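Local coordinates for protein Ral guanine nucleotide dissociation stimulator-like 2 (Mus musculus, PDB 4JGW) that probably acts as a guanine nucleotide exchange factor for small G proteins and associates with GTP-bound Rap1A and H-Ras in vitro, at residues R283-I295 / A327-F340. Residues are numbered along the deposited sequence; the frame is centred on the assembly and turned at random.
Sequences RPPQRARLLEKWI and AAWGETTRDSLRVF
Glu292 carries CG opposite its carbonyl carbon (chi1 -73°) and runs extended from there, which brings its carboxylate past Thr332, the two side chains pointing in opposite directions, to the backbone N of Thr333. This joins two parts of the mainly helical Ras-GEF (CDC25-homology) domain: the N-terminal half of helix 284-303 and the turn linking helix 326-330 to helix 334-344. Thr333 N donates to Glu292 OE2 in a hydrogen bond of 3.1 Å, N-H...O angle 159°, meeting the oxygen on its anti side and 33° out of the carboxylate plane. Thr333, the N-cap of helix 334-344, is thus held through its own N-H. Glu292 OE1 lies 2.9 Å from Arg289 NH1 in a salt bridge, but well outside the guanidinium plane, so the attraction is of charges alone.

Deeper in, Leu291 lies across the indole of Trp329 at roughly a right angle: CD1 makes a CH-pi contact over the six-membered ring, 4.2 Å from its centroid, while CD2 approaches CZ2 over a face. Trp329 NE1 donates a hydrogen bond to Ile322 O, which would help set the rotation of the indole. Ile295 continues the apolar seam, with CG2 3.9 Å from Val339 CG1 and CD1 against Phe340 CB; Leu317 of helix 307-318 touches Leu291, Ile295 and Phe340. At the other end Pro284 CG packs on Ala327 CB at 3.8 Å. Ala288 CB rests 3.3 Å from Ala328 O, a carbonyl oxygen gripped from opposite faces by Glu331 N and Thr332 OG1.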
loop_
_atom_site.group_PDB
_atom_site.type_symbol
_atom_site.label_atom_id
_atom_site.label_comp_id
_atom_site.label_asym_id
_atom_site.label_seq_id
_atom_site.Cartn_x
_atom_site.Cartn_y
_atom_site.Cartn_z
ATOM N N ARG A 283 32.921 -24.285 6.550
ATOM C CA ARG A 283 32.983 -25.428 5.646
ATOM C C ARG A 283 31.614 -25.616 4.989
ATOM O O ARG A 283 30.602 -25.210 5.563
ATOM C CB ARG A 283 33.393 -26.693 6.406
ATOM C CG ARG A 283 34.881 -26.770 6.729
ATOM C CD ARG A 283 35.237 -28.045 7.482
ATOM N NE ARG A 283 34.976 -27.933 8.919
ATOM C CZ ARG A 283 33.920 -28.452 9.546
ATOM N NH1 ARG A 283 32.998 -29.136 8.877
ATOM N NH2 ARG A 283 33.788 -28.285 10.854
ATOM N N PRO A 284 31.576 -26.221 3.782
ATOM C CA PRO A 284 30.303 -26.449 3.083
ATOM C C PRO A 284 29.179 -27.096 3.922
ATOM O O PRO A 284 28.029 -26.670 3.802
ATOM C CB PRO A 284 30.703 -27.342 1.902
ATOM C CG PRO A 284 32.122 -26.970 1.622
ATOM C CD PRO A 284 32.738 -26.592 2.944
ATOM N N PRO A 285 29.496 -28.112 4.761
ATOM C CA PRO A 285 28.449 -28.644 5.641
ATOM C C PRO A 285 27.928 -27.633 6.666
ATOM O O PRO A 285 26.731 -27.623 6.960
ATOM C CB PRO A 285 29.151 -29.805 6.354
ATOM C CG PRO A 285 30.202 -30.233 5.406
ATOM C CD PRO A 285 30.702 -28.961 4.803
ATOM N N GLN A 286 28.820 -26.796 7.195
ATOM C CA GLN A 286 28.449 -25.767 8.172
ATOM C C GLN A 286 27.578 -24.686 7.537
ATOM O O GLN A 286 26.614 -24.219 8.146
ATOM C CB GLN A 286 29.697 -25.128 8.787
ATOM C CG GLN A 286 30.577 -26.080 9.584
ATOM C CD GLN A 286 31.773 -25.381 10.202
ATOM O OE1 GLN A 286 32.660 -24.897 9.496
ATOM N NE2 GLN A 286 31.804 -25.326 11.528
ATOM N N ARG A 287 27.933 -24.299 6.312
ATOM C CA ARG A 287 27.211 -23.276 5.564
ATOM C C ARG A 287 25.831 -23.770 5.140
ATOM O O ARG A 287 24.883 -22.986 5.068
ATOM C CB ARG A 287 28.018 -22.843 4.334
ATOM C CG ARG A 287 27.578 -21.508 3.739
ATOM C CD ARG A 287 28.388 -21.106 2.505
ATOM N NE ARG A 287 29.835 -21.201 2.707
ATOM C CZ ARG A 287 30.586 -20.277 3.303
ATOM N NH1 ARG A 287 30.044 -19.164 3.779
ATOM N NH2 ARG A 287 31.891 -20.474 3.429
ATOM N N ALA A 288 25.730 -25.069 4.859
ATOM C CA ALA A 288 24.459 -25.697 4.497
ATOM C C ALA A 288 23.444 -25.606 5.633
ATOM O O ALA A 288 22.246 -25.461 5.386
ATOM C CB ALA A 288 24.675 -27.143 4.098
ATOM N N ARG A 289 23.930 -25.686 6.870
ATOM C CA ARG A 289 23.079 -25.569 8.054
ATOM C C ARG A 289 22.441 -24.183 8.154
ATOM O O ARG A 289 21.302 -24.048 8.604
ATOM C CB ARG A 289 23.869 -25.901 9.327
ATOM C CG ARG A 289 24.406 -27.334 9.370
ATOM C CD ARG A 289 23.274 -28.359 9.368
ATOM N NE ARG A 289 23.590 -29.543 8.565
ATOM C CZ ARG A 289 22.773 -30.585 8.399
ATOM N NH1 ARG A 289 21.577 -30.605 8.975
ATOM N NH2 ARG A 289 23.153 -31.613 7.652
ATOM N N LEU A 290 23.183 -23.166 7.719
ATOM C CA LEU A 290 22.672 -21.802 7.634
ATOM C C LEU A 290 21.637 -21.664 6.517
ATOM O O LEU A 290 20.608 -21.015 6.704
ATOM C CB LEU A 290 23.819 -20.806 7.447
ATOM C CG LEU A 290 24.688 -20.547 8.684
ATOM C CD1 LEU A 290 26.096 -20.142 8.286
ATOM C CD2 LEU A 290 24.063 -19.501 9.597
ATOM N N LEU A 291 21.910 -22.282 5.370
ATOM C CA LEU A 291 20.952 -22.320 4.261
ATOM C C LEU A 291 19.652 -23.000 4.690
ATOM O O LEU A 291 18.566 -22.464 4.473
ATOM C CB LEU A 291 21.542 -23.041 3.043
ATOM C CG LEU A 291 22.664 -22.374 2.239
ATOM C CD1 LEU A 291 23.301 -23.384 1.295
ATOM C CD2 LEU A 291 22.162 -21.162 1.465
ATOM N N GLU A 292 19.786 -24.174 5.310
ATOM C CA GLU A 292 18.653 -24.936 5.842
ATOM C C GLU A 292 17.857 -24.128 6.867
ATOM O O GLU A 292 16.627 -24.180 6.887
ATOM C CB GLU A 292 19.138 -26.249 6.469
ATOM C CG GLU A 292 19.590 -27.307 5.457
ATOM C CD GLU A 292 20.559 -28.334 6.042
ATOM O OE1 GLU A 292 20.718 -28.394 7.281
ATOM O OE2 GLU A 292 21.166 -29.088 5.251
ATOM N N LYS A 293 18.570 -23.377 7.707
ATOM C CA LYS A 293 17.946 -22.538 8.725
ATOM C C LYS A 293 17.065 -21.443 8.119
ATOM O O LYS A 293 15.920 -21.261 8.538
ATOM C CB LYS A 293 19.006 -21.918 9.641
ATOM C CG LYS A 293 18.442 -21.140 10.827
ATOM C CD LYS A 293 17.721 -22.064 11.797
ATOM C CE LYS A 293 17.204 -21.304 12.992
ATOM N NZ LYS A 293 17.071 -22.196 14.174
ATOM N N TRP A 294 17.609 -20.723 7.139
ATOM C CA TRP A 294 16.884 -19.645 6.469
ATOM C C TRP A 294 15.715 -20.152 5.630
ATOM O O TRP A 294 14.677 -19.491 5.550
ATOM C CB TRP A 294 17.828 -18.795 5.616
ATOM C CG TRP A 294 18.652 -17.833 6.418
ATOM C CD1 TRP A 294 20.000 -17.878 6.615
ATOM C CD2 TRP A 294 18.178 -16.686 7.137
ATOM N NE1 TRP A 294 20.398 -16.832 7.410
ATOM C CE2 TRP A 294 19.301 -16.082 7.744
ATOM C CE3 TRP A 294 16.914 -16.111 7.332
ATOM C CZ2 TRP A 294 19.203 -14.927 8.528
ATOM C CZ3 TRP A 294 16.816 -14.963 8.112
ATOM C CH2 TRP A 294 17.956 -14.385 8.700
ATOM N N ILE A 295 15.894 -21.321 5.011
ATOM C CA ILE A 295 14.818 -21.994 4.281
ATOM C C ILE A 295 13.635 -22.256 5.218
ATOM O O ILE A 295 12.483 -21.990 4.865
ATOM C CB ILE A 295 15.303 -23.324 3.628
ATOM C CG1 ILE A 295 16.185 -23.034 2.408
ATOM C CG2 ILE A 295 14.121 -24.202 3.216
ATOM C CD1 ILE A 295 17.011 -24.222 1.929
ATOM N N ALA A 327 28.882 -26.002 -3.376
ATOM C CA ALA A 327 29.366 -26.922 -2.351
ATOM C C ALA A 327 28.426 -26.894 -1.149
ATOM O O ALA A 327 28.037 -27.944 -0.632
ATOM C CB ALA A 327 30.790 -26.573 -1.937
ATOM N N ALA A 328 28.056 -25.686 -0.727
ATOM C CA ALA A 328 27.111 -25.489 0.370
ATOM C C ALA A 328 25.732 -26.059 0.033
ATOM O O ALA A 328 25.153 -26.795 0.833
ATOM C CB ALA A 328 27.011 -24.016 0.727
ATOM N N TRP A 329 25.222 -25.728 -1.155
ATOM C CA TRP A 329 23.951 -26.278 -1.637
ATOM C C TRP A 329 24.012 -27.802 -1.755
ATOM O O TRP A 329 23.028 -28.493 -1.474
ATOM C CB TRP A 329 23.557 -25.660 -2.983
ATOM C CG TRP A 329 22.968 -24.276 -2.883
ATOM C CD1 TRP A 329 23.527 -23.114 -3.334
ATOM C CD2 TRP A 329 21.708 -23.913 -2.301
ATOM N NE1 TRP A 329 22.695 -22.053 -3.071
ATOM C CE2 TRP A 329 21.573 -22.514 -2.437
ATOM C CE3 TRP A 329 20.680 -24.636 -1.679
ATOM C CZ2 TRP A 329 20.451 -21.819 -1.970
ATOM C CZ3 TRP A 329 19.563 -23.944 -1.215
ATOM C CH2 TRP A 329 19.460 -22.550 -1.366
ATOM N N GLY A 330 25.177 -28.312 -2.157
ATOM C CA GLY A 330 25.417 -29.750 -2.264
ATOM C C GLY A 330 25.359 -30.494 -0.942
ATOM O O GLY A 330 25.154 -31.708 -0.922
ATOM N N GLU A 331 25.541 -29.768 0.162
ATOM C CA GLU A 331 25.469 -30.347 1.507
ATOM C C GLU A 331 24.089 -30.176 2.156
ATOM O O GLU A 331 23.840 -30.690 3.249
ATOM C CB GLU A 331 26.558 -29.757 2.417
ATOM C CG GLU A 331 27.994 -30.115 2.027
ATOM C CD GLU A 331 28.278 -31.610 2.080
ATOM O OE1 GLU A 331 27.745 -32.302 2.976
ATOM O OE2 GLU A 331 29.044 -32.093 1.220
ATOM N N THR A 332 23.202 -29.456 1.474
ATOM C CA THR A 332 21.840 -29.219 1.953
ATOM C C THR A 332 20.982 -30.478 1.793
ATOM O O THR A 332 20.992 -31.109 0.733
ATOM C CB THR A 332 21.196 -28.017 1.214
ATOM O OG1 THR A 332 21.985 -26.842 1.439
ATOM C CG2 THR A 332 19.769 -27.761 1.696
ATOM N N THR A 333 20.260 -30.840 2.853
ATOM C CA THR A 333 19.383 -32.016 2.839
ATOM C C THR A 333 18.292 -31.888 1.777
ATOM O O THR A 333 17.814 -30.784 1.494
ATOM C CB THR A 333 18.725 -32.287 4.217
ATOM O OG1 THR A 333 17.892 -31.182 4.585
ATOM C CG2 THR A 333 19.780 -32.514 5.295
ATOM N N ARG A 334 17.908 -33.024 1.199
ATOM C CA ARG A 334 16.927 -33.069 0.113
ATOM C C ARG A 334 15.561 -32.502 0.519
ATOM O O ARG A 334 14.864 -31.904 -0.303
ATOM C CB ARG A 334 16.793 -34.502 -0.431
ATOM C CG ARG A 334 16.001 -34.633 -1.736
ATOM C CD ARG A 334 16.667 -33.898 -2.899
ATOM N NE ARG A 334 15.680 -33.421 -3.869
ATOM C CZ ARG A 334 15.936 -32.567 -4.859
ATOM N NH1 ARG A 334 17.158 -32.077 -5.033
ATOM N NH2 ARG A 334 14.961 -32.198 -5.680
ATOM N N ASP A 335 15.198 -32.679 1.788
ATOM C CA ASP A 335 13.935 -32.166 2.320
ATOM C C ASP A 335 13.894 -30.637 2.298
ATOM O O ASP A 335 12.875 -30.045 1.939
ATOM C CB ASP A 335 13.698 -32.685 3.743
ATOM C CG ASP A 335 12.229 -32.675 4.133
ATOM O OD1 ASP A 335 11.636 -31.578 4.228
ATOM O OD2 ASP A 335 11.669 -33.772 4.352
ATOM N N SER A 336 15.009 -30.012 2.672
ATOM C CA SER A 336 15.132 -28.556 2.653
ATOM C C SER A 336 15.137 -27.996 1.228
ATOM O O SER A 336 14.655 -26.886 0.993
ATOM C CB SER A 336 16.390 -28.115 3.403
ATOM O OG SER A 336 16.314 -28.471 4.771
ATOM N N LEU A 337 15.678 -28.771 0.289
ATOM C CA LEU A 337 15.697 -28.400 -1.126
ATOM C C LEU A 337 14.297 -28.393 -1.738
ATOM O O LEU A 337 13.948 -27.477 -2.485
ATOM C CB LEU A 337 16.616 -29.334 -1.923
ATOM C CG LEU A 337 18.131 -29.258 -1.692
ATOM C CD1 LEU A 337 18.826 -30.420 -2.381
ATOM C CD2 LEU A 337 18.714 -27.930 -2.166
ATOM N N ARG A 338 13.504 -29.413 -1.412
ATOM C CA ARG A 338 12.128 -29.530 -1.905
ATOM C C ARG A 338 11.224 -28.435 -1.342
ATOM O O ARG A 338 10.347 -27.930 -2.044
ATOM C CB ARG A 338 11.552 -30.913 -1.585
ATOM N N VAL A 339 11.444 -28.077 -0.077
ATOM C CA VAL A 339 10.744 -26.957 0.554
ATOM C C VAL A 339 11.119 -25.643 -0.134
ATOM O O VAL A 339 10.248 -24.824 -0.434
ATOM C CB VAL A 339 11.025 -26.878 2.083
ATOM C CG1 VAL A 339 10.553 -25.547 2.667
ATOM C CG2 VAL A 339 10.360 -28.041 2.815
ATOM N N PHE A 340 12.414 -25.460 -0.392
ATOM C CA PHE A 340 12.921 -24.252 -1.043
ATOM C C PHE A 340 12.388 -24.071 -2.467
ATOM O O PHE A 340 12.024 -22.962 -2.854
ATOM C CB PHE A 340 14.455 -24.231 -1.029
ATOM C CG PHE A 340 15.056 -23.024 -1.700
ATOM C CD1 PHE A 340 14.833 -21.747 -1.200
ATOM C CD2 PHE A 340 15.854 -23.169 -2.830
ATOM C CE1 PHE A 340 15.388 -20.632 -1.820
ATOM C CE2 PHE A 340 16.414 -22.061 -3.455
ATOM C CZ PHE A 340 16.182 -20.789 -2.948
#